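Local coordinates for protein NADPH-quinone reductase (Pediococcus pentosaceus ATCC 25745, PDB 3HA2) that probably acts as a flavodoxin-like, FMN-dependent NAD(P)H:quinone oxidoreductase, passing electrons from a nicotinamide cofactor to quinones, at residues A[146-150]-A[151-155]; A[21-24]-A[25-28]; A[9-12]-A[13-16]; A[80-84]-A[85-89]; A[156-159]-A[160-163]. One frame throughout, in Å; residues are numbered along the deposited sequence.

Contact 1. Residues A[146-150]-A[151-155]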
loop_
_atom_site.group_PDB
_atom_site.type_symbol
_atom_site.label_atom_id
_atom_site.label_comp_id
_atom_site.label_asym_id
_atom_site.label_seq_id
_atom_site.Cartn_x
_atom_site.Cartn_y
_atom_site.Cartn_z
ATOM N N LEU A 146 -1.764 9.798 -21.274
ATOM C CA LEU A 146 -2.502 10.824 -22.031
ATOM C C LEU A 146 -1.598 11.797 -22.772
ATOM O O LEU A 146 -2.060 12.476 -23.683
ATOM C CB LEU A 146 -3.459 11.616 -21.124
ATOM C CG LEU A 146 -4.709 10.889 -20.624
ATOM C CD1 LEU A 146 -5.443 11.804 -19.655
ATOM C CD2 LEU A 146 -5.619 10.463 -21.778
ATOM N N TYR A 147 -0.330 11.861 -22.363
ATOM C CA TYR A 147 0.653 12.767 -22.974
ATOM C C TYR A 147 1.362 12.136 -24.173
ATOM O O TYR A 147 1.945 12.847 -24.998
ATOM C CB TYR A 147 1.679 13.256 -21.927
ATOM C CG TYR A 147 2.752 14.121 -22.548
ATOM C CD1 TYR A 147 2.450 15.408 -22.998
ATOM C CD2 TYR A 147 4.052 13.629 -22.759
ATOM C CE1 TYR A 147 3.405 16.199 -23.611
ATOM C CE2 TYR A 147 5.018 14.415 -23.393
ATOM C CZ TYR A 147 4.685 15.700 -23.802
ATOM O OH TYR A 147 5.615 16.485 -24.433
ATOM N N LEU A 148 1.301 10.808 -24.286
ATOM C CA LEU A 148 2.031 10.087 -25.337
ATOM C C LEU A 148 1.482 10.444 -26.705
ATOM O O LEU A 148 0.283 10.690 -26.836
ATOM C CB LEU A 148 1.915 8.572 -25.138
ATOM C CG LEU A 148 2.360 7.933 -23.826
ATOM C CD1 LEU A 148 2.014 6.441 -23.871
ATOM C CD2 LEU A 148 3.847 8.143 -23.571
ATOM N N GLU A 149 2.350 10.454 -27.720
ATOM C CA GLU A 149 1.903 10.615 -29.103
ATOM C C GLU A 149 0.924 9.508 -29.450
ATOM O O GLU A 149 1.044 8.393 -28.922
ATOM C CB GLU A 149 3.086 10.585 -30.083
ATOM C CG GLU A 149 4.046 11.735 -29.895
ATOM C CD GLU A 149 4.923 11.985 -31.110
ATOM O OE1 GLU A 149 4.378 12.207 -32.218
ATOM O OE2 GLU A 149 6.162 11.989 -30.937
ATOM N N PRO A 150 -0.059 9.810 -30.323
ATOM C CA PRO A 150 -1.024 8.793 -30.747
ATOM C C PRO A 150 -0.405 7.422 -31.063
ATOM O O PRO A 150 -0.960 6.399 -30.649
ATOM C CB PRO A 150 -1.655 9.420 -31.988
ATOM C CG PRO A 150 -1.659 10.886 -31.670
ATOM C CD PRO A 150 -0.350 11.123 -30.940
ATOM N N ASP A 151 0.736 7.407 -31.761
ATOM C CA ASP A 151 1.395 6.151 -32.159
ATOM C C ASP A 151 1.943 5.357 -30.968
ATOM O O ASP A 151 1.857 4.126 -30.930
ATOM C CB ASP A 151 2.515 6.414 -33.189
ATOM C CG ASP A 151 1.981 6.803 -34.567
ATOM O OD1 ASP A 151 0.745 6.760 -34.795
ATOM O OD2 ASP A 151 2.805 7.136 -35.456
ATOM N N ALA A 152 2.514 6.068 -29.999
ATOM C CA ALA A 152 2.978 5.443 -28.769
ATOM C C ALA A 152 1.793 4.977 -27.918
ATOM O O ALA A 152 1.876 3.939 -27.272
ATOM C CB ALA A 152 3.854 6.396 -27.984
ATOM N N GLN A 153 0.700 5.746 -27.913
ATOM C CA GLN A 153 -0.520 5.318 -27.206
ATOM C C GLN A 153 -0.979 3.975 -27.773
ATOM O O GLN A 153 -1.179 2.998 -27.034
ATOM C CB GLN A 153 -1.632 6.381 -27.310
ATOM C CG GLN A 153 -1.355 7.659 -26.495
ATOM C CD GLN A 153 -2.469 8.691 -26.591
ATOM O OE1 GLN A 153 -3.069 8.860 -27.642
ATOM N NE2 GLN A 153 -2.729 9.403 -25.494
ATOM N N GLN A 154 -1.100 3.917 -29.099
ATOM C CA GLN A 154 -1.505 2.684 -29.775
ATOM C C GLN A 154 -0.599 1.480 -29.492
ATOM O O GLN A 154 -1.111 0.391 -29.240
ATOM C CB GLN A 154 -1.738 2.910 -31.290
ATOM C CG GLN A 154 -2.904 3.876 -31.600
ATOM C CD GLN A 154 -4.095 3.723 -30.636
ATOM O OE1 GLN A 154 -4.648 2.631 -30.473
ATOM N NE2 GLN A 154 -4.484 4.828 -29.993
ATOM N N ARG A 155 0.724 1.677 -29.459
ATOM C CA ARG A 155 1.664 0.584 -29.137
ATOM C C ARG A 155 1.486 0.053 -27.722
ATOM O O ARG A 155 1.550 -1.151 -27.471
ATOM C CB ARG A 155 3.126 1.022 -29.321
ATOM C CG ARG A 155 3.551 1.195 -30.773
ATOM C CD ARG A 155 5.076 1.362 -30.898
ATOM N NE ARG A 155 5.542 2.640 -30.348
ATOM C CZ ARG A 155 5.624 3.776 -31.040
ATOM N NH1 ARG A 155 5.285 3.814 -32.323
ATOM N NH2 ARG A 155 6.051 4.880 -30.442
HETATM O O HOH W 1 -4.347 12.033 -25.056
#
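Gln153 reaches back to Leu148 because its CG stands beside its own backbone N (chi1 -71°) and the chain then runs straight on (chi2 -179°), laying CG, CD and NE2 along the loop that enters helix 150-165. The backbone of Leu148 points its CB at the same place: Leu148 CB lies 3.7 Å from Gln153 CG and 4.1 Å from Ala152 CB. The amide carbon Gln153 CD sits 3.4 Å from Leu148 O. Beyond it, Gln153 NE2 donates to the carbonyl of Phe145 and also to a water at 3.1 Å, which in turn gives a hydrogen to Leu146 O at 2.7 Å. Glu149 occupies the N-cap position, and the first turn closes through its carbonyl: Gln153 N to Glu149 O, 2.9 Å, with an N-H...O angle of 164°. Gln154 N follows with Pro150 O. One primary amide thus serves two loop carbonyls, one directly and one through water, which ties the helix start to the loop by polar bonds at an otherwise largely exposed surface.

Contact 2. Residues A[21-24]-A[25-28]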
loop_
_atom_site.group_PDB
_atom_site.type_symbol
_atom_site.label_atom_id
_atom_site.label_comp_id
_atom_site.label_asym_id
_atom_site.label_seq_id
_atom_site.Cartn_x
_atom_site.Cartn_y
_atom_site.Cartn_z
ATOM N N PHE A 21 -8.351 1.749 -22.334
ATOM C CA PHE A 21 -8.003 0.382 -21.949
ATOM C C PHE A 21 -9.221 -0.544 -22.054
ATOM O O PHE A 21 -9.122 -1.669 -22.544
ATOM C CB PHE A 21 -7.376 0.386 -20.551
ATOM C CG PHE A 21 -5.984 0.969 -20.533
ATOM C CD1 PHE A 21 -4.876 0.139 -20.594
ATOM C CD2 PHE A 21 -5.786 2.349 -20.526
ATOM C CE1 PHE A 21 -3.584 0.661 -20.618
ATOM C CE2 PHE A 21 -4.500 2.885 -20.550
ATOM C CZ PHE A 21 -3.397 2.034 -20.592
ATOM N N LYS A 22 -10.376 -0.046 -21.628
ATOM C CA LYS A 22 -11.603 -0.819 -21.727
ATOM C C LYS A 22 -11.857 -1.105 -23.202
ATOM O O LYS A 22 -12.097 -2.254 -23.588
ATOM C CB LYS A 22 -12.772 -0.059 -21.075
ATOM C CG LYS A 22 -14.128 -0.777 -21.061
ATOM C CD LYS A 22 -15.219 0.206 -20.601
ATOM C CE LYS A 22 -16.503 -0.455 -20.141
ATOM N NZ LYS A 22 -17.123 -1.335 -21.170
ATOM N N ALA A 23 -11.764 -0.069 -24.041
ATOM C CA ALA A 23 -12.026 -0.244 -25.466
ATOM C C ALA A 23 -11.072 -1.258 -26.094
ATOM O O ALA A 23 -11.450 -1.968 -27.020
ATOM C CB ALA A 23 -11.963 1.095 -26.216
ATOM N N ALA A 24 -9.848 -1.330 -25.566
ATOM C CA ALA A 24 -8.801 -2.175 -26.138
ATOM C C ALA A 24 -9.052 -3.673 -25.956
ATOM O O ALA A 24 -8.573 -4.492 -26.745
ATOM C CB ALA A 24 -7.441 -1.789 -25.566
ATOM N N ILE A 25 -9.800 -4.032 -24.916
ATOM C CA ILE A 25 -10.092 -5.435 -24.637
ATOM C C ILE A 25 -11.579 -5.775 -24.830
ATOM O O ILE A 25 -12.010 -6.886 -24.534
ATOM C CB ILE A 25 -9.561 -5.870 -23.229
ATOM C CG1 ILE A 25 -10.064 -4.932 -22.119
ATOM C CG2 ILE A 25 -8.022 -5.915 -23.240
ATOM C CD1 ILE A 25 -11.416 -5.292 -21.550
ATOM N N GLU A 26 -12.342 -4.821 -25.359
ATOM C CA GLU A 26 -13.785 -5.006 -25.550
ATOM C C GLU A 26 -14.161 -6.196 -26.421
ATOM O O GLU A 26 -15.248 -6.745 -26.279
ATOM C CB GLU A 26 -14.445 -3.730 -26.076
ATOM C CG GLU A 26 -15.050 -2.895 -24.956
ATOM C CD GLU A 26 -15.572 -1.546 -25.421
ATOM O OE1 GLU A 26 -15.639 -1.305 -26.652
ATOM O OE2 GLU A 26 -15.916 -0.729 -24.534
ATOM N N ASN A 27 -13.257 -6.602 -27.306
ATOM C CA ASN A 27 -13.547 -7.673 -28.246
ATOM C C ASN A 27 -13.098 -9.059 -27.804
ATOM O O ASN A 27 -13.389 -10.049 -28.479
ATOM C CB ASN A 27 -12.959 -7.337 -29.621
ATOM C CG ASN A 27 -13.434 -5.988 -30.134
ATOM O OD1 ASN A 27 -12.636 -5.174 -30.602
ATOM N ND2 ASN A 27 -14.736 -5.738 -30.031
ATOM N N PHE A 28 -12.390 -9.138 -26.678
ATOM C CA PHE A 28 -11.964 -10.432 -26.152
ATOM C C PHE A 28 -12.981 -10.950 -25.132
ATOM O O PHE A 28 -13.046 -10.445 -24.012
ATOM C CB PHE A 28 -10.564 -10.330 -25.532
ATOM C CG PHE A 28 -9.518 -9.801 -26.480
ATOM C CD1 PHE A 28 -9.011 -10.601 -27.501
ATOM C CD2 PHE A 28 -9.043 -8.502 -26.352
ATOM C CE1 PHE A 28 -8.052 -10.109 -28.381
ATOM C CE2 PHE A 28 -8.081 -8.004 -27.229
ATOM C CZ PHE A 28 -7.587 -8.808 -28.243
HETATM O O HOH W 2 -10.644 -5.644 -28.109
#
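Lys22 and Glu26 form the charged part of this helix end: Lys22 NZ stands 3.6 Å from Glu26 OE2, a long salt bridge. The lysine chain is extended from a CG anti to the backbone N (chi1 -178°) and bends only at its last torsion, while the glutamate lies back over the helix, its CG 3.3 Å from Lys22 O.

The backbone bonds show the helix coming undone. Ile25 N donates to Lys22 O at 3.2 Å, from 58° out of the carbonyl plane, and only weakly to Phe21 O; Glu26 N to Ala23 O is weak as well. These i to i+3 bonds largely replace i to i+4 bonding, as is common where a helix runs into a type I turn, here Ile25 to Phe28. Water joins the two parts, donating to Ala24 O at 2.7 Å and accepting from Asn27 N at 2.9 Å.

Carbons also pack on carbonyls: Ile25 CG1 comes within 3.4 Å of Phe21 O, and the edge of the Phe28 ring, through CE2, lies 3.6 Å from Ala24 O.

Helix 18-25 ends here, Ile25 against Val31 and Trp33 of strand 31-35, and Tyr160 of helix 150-165 meets the Phe21 ring edge-to-face.

Contact 3. Residues A[9-12]-A[13-16]. With SO4 (sulfate ion), chain C.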
loop_
_atom_site.group_PDB
_atom_site.type_symbol
_atom_site.label_atom_id
_atom_site.label_comp_id
_atom_site.label_asym_id
_atom_site.label_seq_id
_atom_site.Cartn_x
_atom_site.Cartn_y
_atom_site.Cartn_z
ATOM N N HIS A 9 -9.570 2.324 -10.411
ATOM C CA HIS A 9 -9.429 3.774 -10.502
ATOM C C HIS A 9 -10.518 4.353 -9.610
ATOM O O HIS A 9 -11.686 3.981 -9.763
ATOM C CB HIS A 9 -9.571 4.261 -11.930
ATOM C CG HIS A 9 -9.245 5.710 -12.097
ATOM N ND1 HIS A 9 -8.094 6.145 -12.720
ATOM C CD2 HIS A 9 -9.910 6.825 -11.711
ATOM C CE1 HIS A 9 -8.068 7.467 -12.713
ATOM N NE2 HIS A 9 -9.161 7.905 -12.115
ATOM N N PRO A 10 -10.144 5.236 -8.657
ATOM C CA PRO A 10 -11.073 5.715 -7.628
ATOM C C PRO A 10 -12.136 6.681 -8.140
ATOM O O PRO A 10 -13.141 6.895 -7.463
ATOM C CB PRO A 10 -10.162 6.448 -6.637
ATOM C CG PRO A 10 -8.780 6.086 -7.014
ATOM C CD PRO A 10 -8.810 5.834 -8.479
ATOM N N GLU A 11 -11.904 7.282 -9.304
ATOM C CA GLU A 11 -12.896 8.145 -9.931
ATOM C C GLU A 11 -13.119 7.708 -11.370
ATOM O O GLU A 11 -13.039 8.515 -12.300
ATOM C CB GLU A 11 -12.454 9.613 -9.879
ATOM C CG GLU A 11 -12.408 10.226 -8.478
ATOM C CD GLU A 11 -13.766 10.265 -7.792
ATOM O OE1 GLU A 11 -14.790 10.520 -8.475
ATOM O OE2 GLU A 11 -13.806 10.039 -6.558
ATOM N N LEU A 12 -13.413 6.421 -11.540
ATOM C CA LEU A 12 -13.528 5.800 -12.861
ATOM C C LEU A 12 -14.370 6.577 -13.887
ATOM O O LEU A 12 -13.958 6.727 -15.047
ATOM C CB LEU A 12 -14.055 4.372 -12.721
ATOM C CG LEU A 12 -13.951 3.466 -13.946
ATOM C CD1 LEU A 12 -12.508 3.394 -14.448
ATOM C CD2 LEU A 12 -14.460 2.081 -13.604
ATOM N N ALA A 13 -15.537 7.058 -13.458
ATOM C CA ALA A 13 -16.462 7.785 -14.335
ATOM C C ALA A 13 -15.846 9.047 -14.956
ATOM O O ALA A 13 -16.273 9.503 -16.020
ATOM C CB ALA A 13 -17.727 8.139 -13.580
ATOM N N ARG A 14 -14.846 9.602 -14.279
ATOM C CA ARG A 14 -14.167 10.811 -14.732
ATOM C C ARG A 14 -12.887 10.516 -15.519
ATOM O O ARG A 14 -12.481 11.323 -16.353
ATOM C CB ARG A 14 -13.838 11.708 -13.539
ATOM C CG ARG A 14 -15.056 12.343 -12.869
ATOM C CD ARG A 14 -14.642 13.278 -11.721
ATOM N NE ARG A 14 -13.617 14.238 -12.141
ATOM C CZ ARG A 14 -13.866 15.392 -12.759
ATOM N NH1 ARG A 14 -15.113 15.761 -13.034
ATOM N NH2 ARG A 14 -12.860 16.180 -13.104
ATOM N N SER A 15 -12.255 9.373 -15.237
ATOM C CA SER A 15 -10.984 8.984 -15.865
ATOM C C SER A 15 -10.952 9.206 -17.381
ATOM O O SER A 15 -11.876 8.817 -18.091
ATOM C CB SER A 15 -10.675 7.512 -15.558
ATOM O OG SER A 15 -9.548 7.053 -16.288
ATOM N N ASN A 16 -9.884 9.829 -17.872
ATOM C CA ASN A 16 -9.695 9.981 -19.322
ATOM C C ASN A 16 -8.862 8.843 -19.924
ATOM O O ASN A 16 -8.854 8.647 -21.136
ATOM C CB ASN A 16 -9.035 11.328 -19.660
ATOM C CG ASN A 16 -9.994 12.499 -19.572
ATOM O OD1 ASN A 16 -9.700 13.502 -18.919
ATOM N ND2 ASN A 16 -11.142 12.380 -20.222
HETATM S S SO4 C . -6.873 9.573 -15.337
HETATM O O1 SO4 C . -7.522 8.299 -15.621
HETATM O O2 SO4 C . -7.320 10.562 -16.314
HETATM O O3 SO4 C . -7.247 10.026 -14.000
HETATM O O4 SO4 C . -5.428 9.396 -15.403
#
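Ser15 CB sits over the His9 ring in the loop that follows strand 3-7, the first strand of this flavodoxin-like fold, where flavodoxin-like relatives bind the flavin phosphate. This is the tight part: a CH-pi contact with CB 3.8 Å from the ring centroid and 10° off the normal. His9 CG is anti to its backbone N (chi1 -172°), which swings the imidazole under the serine. The backbone turns closely here too, Glu11 O accepting from both Arg14 N at 2.9 Å and Ser15 N at 3.2 Å.

The outer side is looser. Glu11 and Arg14 are exposed, and despite their opposite charges Glu11 OE1 and Arg14 NE remain 5.4 Å apart.

A sulfate, probably from the crystallisation liquor, lies at the ring edge and is consistent with a phosphate site. Thr17 OG1 bonds the ion. Ser15 OG, which caps Gln18 N at the start of helix 18-25, also bonds sulfate O1, though the modelled 2.5 Å is so short that its exact length is doubtful. Asn16 N donates to sulfate O2 at 3.1 Å, with an N-H...O angle of 160°.

Contact 4. Residues A[80-84]-A[85-89]. With SO4 (sulfate ion), chain D.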
loop_
_atom_site.group_PDB
_atom_site.type_symbol
_atom_site.label_atom_id
_atom_site.label_comp_id
_atom_site.label_asym_id
_atom_site.label_seq_id
_atom_site.Cartn_x
_atom_site.Cartn_y
_atom_site.Cartn_z
ATOM N N THR A 80 -7.562 -14.891 5.111
ATOM C CA THR A 80 -6.730 -16.046 5.421
ATOM C C THR A 80 -7.389 -17.326 4.927
ATOM O O THR A 80 -6.729 -18.153 4.284
ATOM C CB THR A 80 -6.493 -16.127 6.939
ATOM O OG1 THR A 80 -5.843 -14.923 7.349
ATOM C CG2 THR A 80 -5.629 -17.305 7.301
ATOM N N LYS A 81 -8.686 -17.476 5.223
ATOM C CA LYS A 81 -9.477 -18.671 4.884
ATOM C C LYS A 81 -9.513 -18.933 3.376
ATOM O O LYS A 81 -9.455 -20.076 2.931
ATOM C CB LYS A 81 -10.915 -18.511 5.413
ATOM C CG LYS A 81 -11.771 -19.789 5.426
ATOM C CD LYS A 81 -13.273 -19.443 5.465
ATOM C CE LYS A 81 -14.143 -20.527 6.090
ATOM N NZ LYS A 81 -13.678 -21.938 5.902
ATOM N N PHE A 82 -9.603 -17.865 2.596
ATOM C CA PHE A 82 -9.756 -17.982 1.144
ATOM C C PHE A 82 -8.396 -18.072 0.437
ATOM O O PHE A 82 -8.126 -19.030 -0.306
ATOM C CB PHE A 82 -10.583 -16.792 0.635
ATOM C CG PHE A 82 -10.789 -16.768 -0.856
ATOM C CD1 PHE A 82 -11.699 -17.624 -1.467
ATOM C CD2 PHE A 82 -10.112 -15.842 -1.646
ATOM C CE1 PHE A 82 -11.906 -17.595 -2.852
ATOM C CE2 PHE A 82 -10.303 -15.805 -3.037
ATOM C CZ PHE A 82 -11.213 -16.667 -3.637
ATOM N N ALA A 83 -7.539 -17.091 0.702
ATOM C CA ALA A 83 -6.294 -16.910 -0.040
ATOM C C ALA A 83 -5.155 -17.786 0.459
ATOM O O ALA A 83 -4.238 -18.094 -0.301
ATOM C CB ALA A 83 -5.889 -15.446 -0.032
ATOM N N THR A 84 -5.217 -18.179 1.735
ATOM C CA THR A 84 -4.246 -19.128 2.315
ATOM C C THR A 84 -5.004 -20.230 3.065
ATOM O O THR A 84 -5.832 -20.917 2.468
ATOM C CB THR A 84 -3.185 -18.397 3.188
ATOM O OG1 THR A 84 -3.826 -17.639 4.220
ATOM C CG2 THR A 84 -2.343 -17.429 2.312
ATOM N N GLY A 85 -4.745 -20.365 4.363
ATOM C CA GLY A 85 -5.443 -21.342 5.224
ATOM C C GLY A 85 -5.323 -22.742 4.675
ATOM O O GLY A 85 -4.217 -23.203 4.360
ATOM N N HIS A 86 -6.460 -23.416 4.523
ATOM C CA HIS A 86 -6.474 -24.741 3.907
ATOM C C HIS A 86 -7.049 -24.750 2.492
ATOM O O HIS A 86 -7.294 -25.816 1.929
ATOM C CB HIS A 86 -7.210 -25.731 4.806
ATOM C CG HIS A 86 -6.463 -26.049 6.063
ATOM N ND1 HIS A 86 -6.613 -25.315 7.222
ATOM C CD2 HIS A 86 -5.525 -26.988 6.330
ATOM C CE1 HIS A 86 -5.815 -25.806 8.155
ATOM N NE2 HIS A 86 -5.144 -26.820 7.639
ATOM N N GLN A 87 -7.235 -23.564 1.912
ATOM C CA GLN A 87 -7.844 -23.439 0.593
ATOM C C GLN A 87 -6.869 -22.985 -0.494
ATOM O O GLN A 87 -6.854 -23.563 -1.584
ATOM C CB GLN A 87 -9.023 -22.476 0.660
ATOM C CG GLN A 87 -9.808 -22.374 -0.623
ATOM C CD GLN A 87 -11.063 -21.553 -0.471
ATOM O OE1 GLN A 87 -11.416 -21.111 0.631
ATOM N NE2 GLN A 87 -11.750 -21.335 -1.585
ATOM N N TYR A 88 -6.068 -21.964 -0.200
ATOM C CA TYR A 88 -5.152 -21.366 -1.189
ATOM C C TYR A 88 -5.850 -21.259 -2.539
ATOM O O TYR A 88 -5.415 -21.858 -3.525
ATOM C CB TYR A 88 -3.844 -22.170 -1.316
ATOM C CG TYR A 88 -2.869 -21.879 -0.205
ATOM C CD1 TYR A 88 -1.916 -20.871 -0.335
ATOM C CD2 TYR A 88 -2.937 -22.570 1.001
ATOM C CE1 TYR A 88 -1.033 -20.579 0.689
ATOM C CE2 TYR A 88 -2.050 -22.291 2.034
ATOM C CZ TYR A 88 -1.109 -21.295 1.870
ATOM O OH TYR A 88 -0.234 -21.013 2.890
ATOM N N ALA A 89 -6.944 -20.496 -2.552
ATOM C CA ALA A 89 -7.856 -20.437 -3.689
ATOM C C ALA A 89 -7.173 -19.968 -4.968
ATOM O O ALA A 89 -7.577 -20.351 -6.074
ATOM C CB ALA A 89 -9.041 -19.535 -3.364
HETATM S S SO4 D . -9.862 -14.384 7.974
HETATM O O1 SO4 D . -9.441 -14.508 9.376
HETATM O O2 SO4 D . -11.121 -13.629 7.927
HETATM O O3 SO4 D . -8.853 -13.611 7.235
HETATM O O4 SO4 D . -10.044 -15.726 7.389
HETATM O O HOH W 3 -8.856 -22.105 4.516
#
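Thr84 and Tyr88 meet where helix 80-83 ends, with Thr84 CA 3.6 Å from the tyrosine ring centroid and 3° off its normal. From Tyr88 CB, CG goes anti to the carbonyl carbon (chi1 -79°), 4.0 Å from Thr84 CA, which lays the ring across Thr84. CD1 points toward Ala83 O and CD2 toward Thr84 O. CE1 packs on Thr84 CG2 at 3.8 Å, CE2 lies over Thr84 C, and CZ comes above Thr84 CB; OH, at the tip, lies just beyond close contact with that CB.

Thr84 O accepts from Gln87 N at 3.0 Å and from Tyr88 N at 2.9 Å, while Ala89 N reaches Phe82 O at 2.9 Å in the carbonyl plane. Beside that bond, Ala89 CB lies over a face of the Phe82 ring, 3.6 Å from its centroid, a CH-pi contact. Thr84 OG1 donates to a lone pair of Thr80 O at 2.9 Å, an oxygen that also accepts from Thr84 N. At the helix start a sulfate accepts from Thr80 N and Lys81 N.

Phe82 and Ala89 pack on helix 42-50, Lys133 makes a cation-pi contact with Tyr88, and Trp63 of the second subunit covers Ala83 and Thr84, before the chain enters strand 94-101.

Contact 5. Residues A[156-159]-A[160-163]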
loop_
_atom_site.group_PDB
_atom_site.type_symbol
_atom_site.label_atom_id
_atom_site.label_comp_id
_atom_site.label_asym_id
_atom_site.label_seq_id
_atom_site.Cartn_x
_atom_site.Cartn_y
_atom_site.Cartn_z
ATOM N N LEU A 156 1.273 0.969 -26.790
ATOM C CA LEU A 156 1.108 0.583 -25.400
ATOM C C LEU A 156 -0.198 -0.225 -25.264
ATOM O O LEU A 156 -0.255 -1.216 -24.532
ATOM C CB LEU A 156 1.105 1.839 -24.525
ATOM C CG LEU A 156 1.047 1.675 -23.014
ATOM C CD1 LEU A 156 1.678 2.899 -22.374
ATOM C CD2 LEU A 156 -0.389 1.472 -22.527
ATOM N N LEU A 157 -1.224 0.181 -26.009
ATOM C CA LEU A 157 -2.512 -0.519 -25.981
ATOM C C LEU A 157 -2.445 -1.949 -26.535
ATOM O O LEU A 157 -3.107 -2.829 -26.008
ATOM C CB LEU A 157 -3.639 0.321 -26.609
ATOM C CG LEU A 157 -4.038 1.569 -25.793
ATOM C CD1 LEU A 157 -4.954 2.494 -26.586
ATOM C CD2 LEU A 157 -4.668 1.194 -24.428
ATOM N N VAL A 158 -1.621 -2.175 -27.560
ATOM C CA VAL A 158 -1.296 -3.523 -28.051
ATOM C C VAL A 158 -0.563 -4.378 -27.003
ATOM O O VAL A 158 -0.858 -5.568 -26.841
ATOM C CB VAL A 158 -0.442 -3.457 -29.359
ATOM C CG1 VAL A 158 0.002 -4.842 -29.789
ATOM C CG2 VAL A 158 -1.229 -2.788 -30.481
ATOM N N ALA A 159 0.392 -3.777 -26.294
ATOM C CA ALA A 159 1.079 -4.463 -25.196
ATOM C C ALA A 159 0.066 -4.846 -24.120
ATOM O O ALA A 159 0.129 -5.935 -23.551
ATOM C CB ALA A 159 2.198 -3.584 -24.607
ATOM N N TYR A 160 -0.874 -3.942 -23.865
ATOM C CA TYR A 160 -1.947 -4.182 -22.892
ATOM C C TYR A 160 -2.844 -5.358 -23.291
ATOM O O TYR A 160 -3.155 -6.232 -22.467
ATOM C CB TYR A 160 -2.761 -2.896 -22.726
ATOM C CG TYR A 160 -3.946 -3.005 -21.784
ATOM C CD1 TYR A 160 -3.760 -3.138 -20.404
ATOM C CD2 TYR A 160 -5.254 -2.958 -22.278
ATOM C CE1 TYR A 160 -4.858 -3.230 -19.534
ATOM C CE2 TYR A 160 -6.357 -3.051 -21.419
ATOM C CZ TYR A 160 -6.151 -3.186 -20.054
ATOM O OH TYR A 160 -7.241 -3.244 -19.208
ATOM N N GLN A 161 -3.221 -5.402 -24.571
ATOM C CA GLN A 161 -3.990 -6.526 -25.112
ATOM C C GLN A 161 -3.263 -7.857 -24.933
ATOM O O GLN A 161 -3.870 -8.844 -24.527
ATOM C CB GLN A 161 -4.302 -6.315 -26.597
ATOM C CG GLN A 161 -5.317 -5.238 -26.874
ATOM C CD GLN A 161 -5.460 -4.963 -28.363
ATOM O OE1 GLN A 161 -4.539 -5.230 -29.148
ATOM N NE2 GLN A 161 -6.612 -4.423 -28.759
ATOM N N GLN A 162 -1.969 -7.878 -25.237
ATOM C CA GLN A 162 -1.137 -9.070 -25.041
ATOM C C GLN A 162 -1.056 -9.453 -23.568
ATOM O O GLN A 162 -1.157 -10.633 -23.209
ATOM C CB GLN A 162 0.270 -8.824 -25.582
ATOM C CG GLN A 162 0.307 -8.655 -27.103
ATOM C CD GLN A 162 -0.267 -9.871 -27.802
ATOM O OE1 GLN A 162 0.270 -10.979 -27.686
ATOM N NE2 GLN A 162 -1.373 -9.678 -28.519
ATOM N N TYR A 163 -0.896 -8.434 -22.729
ATOM C CA TYR A 163 -0.800 -8.615 -21.279
ATOM C C TYR A 163 -2.042 -9.321 -20.739
ATOM O O TYR A 163 -1.941 -10.222 -19.913
ATOM C CB TYR A 163 -0.581 -7.262 -20.595
ATOM C CG TYR A 163 -0.031 -7.363 -19.177
ATOM C CD1 TYR A 163 1.272 -7.817 -18.945
ATOM C CD2 TYR A 163 -0.818 -7.005 -18.067
ATOM C CE1 TYR A 163 1.790 -7.914 -17.635
ATOM C CE2 TYR A 163 -0.301 -7.093 -16.753
ATOM C CZ TYR A 163 0.998 -7.548 -16.558
ATOM O OH TYR A 163 1.499 -7.648 -15.272
#
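Tyr160 N donates to Leu156 O at 2.9 Å, the first of four consecutive i to i+4 bonds that satisfy every backbone N-H of 160-163. Gln161 N pairs with Leu157 O at 2.9 Å, Gln162 N with Val158 O at 3.0 Å, and Tyr163 N with Ala159 O at 2.8 Å. Their N-H...O angles span 151° to 165°. Of the carbonyls further on, Gln161 O accepts from Thr165 OG1 and Tyr163 O weakly from Arg54 NH1.

The side-chain polar ends find partners outside this turn. Both tyrosines have CG anti to the backbone N (chi1 178° for Tyr160), which directs their rings off the helix toward the sheet: Tyr160 OH bonds Glu58 OE1, and Tyr163 OH bonds Pro138 O and Ile97 N. Gln161 NE2 donates to Ala24 O of helix 18-25. Gln162 instead folds back at chi2, on the exposed side. Leu156 and both tyrosines pack on strand 135-143, so this is the C-terminal helix packed on one face of the parallel sheet of a flavodoxin-like alpha/beta fold.

Contacts 1 and 5 share helix 150-165, their centres 12 Å apart, and join where Leu148 CD1 meets Leu156 CD1 at 3.9 Å. Contact 5 also meets contact 2, about 10 Å away between centres, so helices 18-25 and 150-165 lie side by side; Phe21 CZ packs on Leu156 CD2 at 3.6 Å. Contact 3 precedes helix 18-25 and holds the sulfate at the likely FMN phosphate site; contact 1 borders it through Leu146 CD1, 3.6 Å from Asn16 CB. Contact 4 stands apart, its centre about 41 Å from that of contact 1, touching the second subunit through Ala83 and Thr84 and separately binding its own sulfate at Thr80 and Lys81.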